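Local structure of thioredoxin-like protein (Bacteroides caccae ATCC 43185, 4YOD) at residues C186-T192 with I257-Y261. The protein is of unknown function but probably acts as a thioredoxin-type thiol-disulfide oxidoreductase. Sequence-based numbering, arbitrary orientation.
Sequences CHACTET and IPTLY
Pro258 pushes its ring against the N-terminal end of helix 187-197 and its N-cap residue, where it meets Cys186, Ala188, Cys189 and Thr192. On one side the sulfur of Cys189 rests on the ring, 3.7 Å from SG to Pro258 CB and nearly as close to CD. The Ala188 methyl packs 3.8 Å from CB to Pro258 CD, while Cys186 SG stands more loosely at 4.2 Å from the same CD. Pro258 CG faces two neighbouring oxygens, 3.6 Å from Thr192 OG1 and 3.7 Å from Ala188 O.

Those two oxygens are tied together: Thr192 OG1 donates to Ala188 O at 3.0 Å, reaching that carbonyl from the opposite face to Thr192 N. With OG1 spent on its own helix, the chi1 of -65° puts CG2 anti to the backbone N and directs it tip to tip at the methyls of Leu260, 4.0 Å from CD1. Were Thr192 an alanine, with neither OG1 nor CG2, Ala188 O would keep only the backbone donor Thr192 N from this segment and a gap would probably open beside Leu260 and Pro258 CG. Farther out, Phe180 of the neighbouring strand 176-181 touches Thr192, Pro258 and Leu260, joining the helix to the central sheet.

The peptide bond before Pro258 is cis, and strand 259-263 begins just after it: this is the cis-proline loop of the thioredoxin fold, facing a CxxC motif whose Cys186 sits at the helix N-cap. The two sulfurs, Cys186 SG and Cys189 SG, are 3.7 Å apart, too far for a disulfide, so the pair is modelled reduced. No hydrogen bond crosses between the segments; the proline offers the two sulfurs an apolar wall, consistent with a thioredoxin-type redox site.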
ATOM      1  N   CYS A 186       4.362 -12.684  16.960  1.00 68.59           N
ATOM      2  CA  CYS A 186       3.275 -12.263  16.064  1.00 65.98           C
ATOM      3  C   CYS A 186       2.817 -13.449  15.185  1.00 67.10           C
ATOM      4  O   CYS A 186       3.625 -14.005  14.435  1.00 65.14           O
ATOM      5  CB  CYS A 186       3.748 -11.077  15.220  1.00 63.41           C
ATOM      6  SG  CYS A 186       2.593 -10.544  13.925  1.00 65.23           S
ATOM      7  N   HIS A 187       1.534 -13.855  15.327  1.00 63.36           N
ATOM      8  CA  HIS A 187       0.937 -14.978  14.589  1.00 62.98           C
ATOM      9  C   HIS A 187       0.906 -14.717  13.077  1.00 60.86           C
ATOM     10  O   HIS A 187       1.163 -15.647  12.304  1.00 59.73           O
ATOM     11  CB  HIS A 187      -0.476 -15.309  15.097  1.00 66.42           C
ATOM     12  CG  HIS A 187      -1.093 -16.478  14.390  1.00 71.30           C
ATOM     13  ND1 HIS A 187      -0.713 -17.779  14.678  1.00 75.76           N
ATOM     14  CD2 HIS A 187      -2.009 -16.499  13.395  1.00 72.50           C
ATOM     15  CE1 HIS A 187      -1.416 -18.547  13.860  1.00 75.82           C
ATOM     16  NE2 HIS A 187      -2.212 -17.822  13.072  1.00 74.30           N
ATOM     17  N   ALA A 188       0.606 -13.464  12.662  1.00 53.68           N
ATOM     18  CA  ALA A 188       0.583 -13.068  11.252  1.00 50.85           C
ATOM     19  C   ALA A 188       1.997 -13.163  10.630  1.00 53.97           C
ATOM     20  O   ALA A 188       2.109 -13.446   9.433  1.00 52.06           O
ATOM     21  CB  ALA A 188       0.024 -11.664  11.097  1.00 49.83           C
ATOM     22  N   CYS A 189       3.061 -12.959  11.452  1.00 51.87           N
ATOM     23  CA  CYS A 189       4.465 -13.071  11.039  1.00 51.30           C
ATOM     24  C   CYS A 189       4.816 -14.551  10.795  1.00 52.61           C
ATOM     25  O   CYS A 189       5.510 -14.847   9.828  1.00 49.66           O
ATOM     26  CB  CYS A 189       5.408 -12.433  12.060  1.00 53.40           C
ATOM     27  SG  CYS A 189       5.623 -10.638  11.867  1.00 56.08           S
ATOM     28  N   THR A 190       4.311 -15.473  11.650  1.00 51.09           N
ATOM     29  CA  THR A 190       4.532 -16.925  11.515  1.00 52.97           C
ATOM     30  C   THR A 190       3.855 -17.435  10.233  1.00 55.41           C
ATOM     31  O   THR A 190       4.439 -18.244   9.516  1.00 53.94           O
ATOM     32  CB  THR A 190       4.021 -17.701  12.759  1.00 61.87           C
ATOM     33  OG1 THR A 190       4.439 -17.046  13.954  1.00 64.48           O
ATOM     34  CG2 THR A 190       4.505 -19.138  12.783  1.00 61.38           C
ATOM     35  N   GLU A 191       2.624 -16.949   9.960  1.00 52.00           N
ATOM     36  CA  GLU A 191       1.812 -17.267   8.782  1.00 51.43           C
ATOM     37  C   GLU A 191       2.564 -16.850   7.490  1.00 50.35           C
ATOM     38  O   GLU A 191       2.605 -17.616   6.523  1.00 49.70           O
ATOM     39  CB  GLU A 191       0.468 -16.529   8.901  1.00 53.10           C
ATOM     40  CG  GLU A 191      -0.653 -17.070   8.036  1.00 67.43           C
ATOM     41  CD  GLU A 191      -2.003 -16.467   8.377  1.00 96.07           C
ATOM     42  OE1 GLU A 191      -2.240 -15.290   8.017  1.00 93.59           O
ATOM     43  OE2 GLU A 191      -2.815 -17.165   9.027  1.00 94.23           O
ATOM     44  N   THR A 192       3.197 -15.660   7.514  1.00 42.71           N
ATOM     45  CA  THR A 192       3.981 -15.112   6.408  1.00 39.73           C
ATOM     46  C   THR A 192       5.269 -15.940   6.190  1.00 41.56           C
ATOM     47  O   THR A 192       5.593 -16.214   5.035  1.00 40.52           O
ATOM     48  CB  THR A 192       4.257 -13.616   6.638  1.00 44.36           C
ATOM     49  OG1 THR A 192       3.005 -12.934   6.593  1.00 46.18           O
ATOM     50  CG2 THR A 192       5.179 -13.012   5.587  1.00 40.51           C
ATOM     51  N   ILE A 257       2.745  -4.628  10.295  1.00 43.14           N
ATOM     52  CA  ILE A 257       3.827  -5.591  10.501  1.00 42.86           C
ATOM     53  C   ILE A 257       3.122  -6.941  10.679  1.00 47.43           C
ATOM     54  O   ILE A 257       2.205  -7.037  11.494  1.00 50.82           O
ATOM     55  CB  ILE A 257       4.837  -5.219  11.625  1.00 46.97           C
ATOM     56  CG1 ILE A 257       5.686  -3.982  11.208  1.00 45.51           C
ATOM     57  CG2 ILE A 257       5.754  -6.412  11.956  1.00 48.84           C
ATOM     58  CD1 ILE A 257       6.558  -3.358  12.337  1.00 56.00           C
ATOM     59  N   PRO A 258       3.405  -7.949   9.828  1.00 39.79           N
ATOM     60  CA  PRO A 258       4.480  -8.000   8.829  1.00 36.77           C
ATOM     61  C   PRO A 258       4.195  -7.194   7.569  1.00 38.19           C
ATOM     62  O   PRO A 258       3.043  -6.879   7.250  1.00 36.83           O
ATOM     63  CB  PRO A 258       4.567  -9.503   8.497  1.00 39.63           C
ATOM     64  CG  PRO A 258       3.166 -10.012   8.733  1.00 45.59           C
ATOM     65  CD  PRO A 258       2.709  -9.252   9.947  1.00 42.22           C
ATOM     66  N   THR A 259       5.266  -6.828   6.870  1.00 33.86           N
ATOM     67  CA  THR A 259       5.131  -6.163   5.584  1.00 33.41           C
ATOM     68  C   THR A 259       6.245  -6.678   4.672  1.00 35.35           C
ATOM     69  O   THR A 259       7.344  -6.982   5.136  1.00 35.20           O
ATOM     70  CB  THR A 259       4.993  -4.639   5.670  1.00 47.19           C
ATOM     71  OG1 THR A 259       4.395  -4.219   4.461  1.00 54.84           O
ATOM     72  CG2 THR A 259       6.304  -3.906   5.888  1.00 44.40           C
ATOM     73  N   LEU A 260       5.924  -6.835   3.389  1.00 29.66           N
ATOM     74  CA  LEU A 260       6.871  -7.369   2.416  1.00 28.22           C
ATOM     75  C   LEU A 260       7.105  -6.405   1.287  1.00 27.37           C
ATOM     76  O   LEU A 260       6.161  -5.786   0.821  1.00 23.69           O
ATOM     77  CB  LEU A 260       6.359  -8.701   1.826  1.00 28.99           C
ATOM     78  CG  LEU A 260       6.117  -9.857   2.795  1.00 34.96           C
ATOM     79  CD1 LEU A 260       5.330 -10.976   2.114  1.00 36.46           C
ATOM     80  CD2 LEU A 260       7.418 -10.386   3.346  1.00 38.11           C
ATOM     81  N   TYR A 261       8.372  -6.294   0.863  1.00 23.13           N
ATOM     82  CA  TYR A 261       8.792  -5.507  -0.297  1.00 23.35           C
ATOM     83  C   TYR A 261       9.546  -6.396  -1.253  1.00 27.99           C
ATOM     84  O   TYR A 261      10.296  -7.260  -0.812  1.00 29.64           O
ATOM     85  CB  TYR A 261       9.726  -4.351   0.111  1.00 23.56           C
ATOM     86  CG  TYR A 261       9.034  -3.158   0.721  1.00 26.47           C
ATOM     87  CD1 TYR A 261       8.646  -3.162   2.058  1.00 30.00           C
ATOM     88  CD2 TYR A 261       8.863  -1.983  -0.003  1.00 26.92           C
ATOM     89  CE1 TYR A 261       8.058  -2.040   2.648  1.00 30.08           C
ATOM     90  CE2 TYR A 261       8.255  -0.861   0.572  1.00 27.41           C
ATOM     91  CZ  TYR A 261       7.874  -0.893   1.902  1.00 33.22           C
ATOM     92  OH  TYR A 261       7.234   0.180   2.462  1.00 34.37           O
TER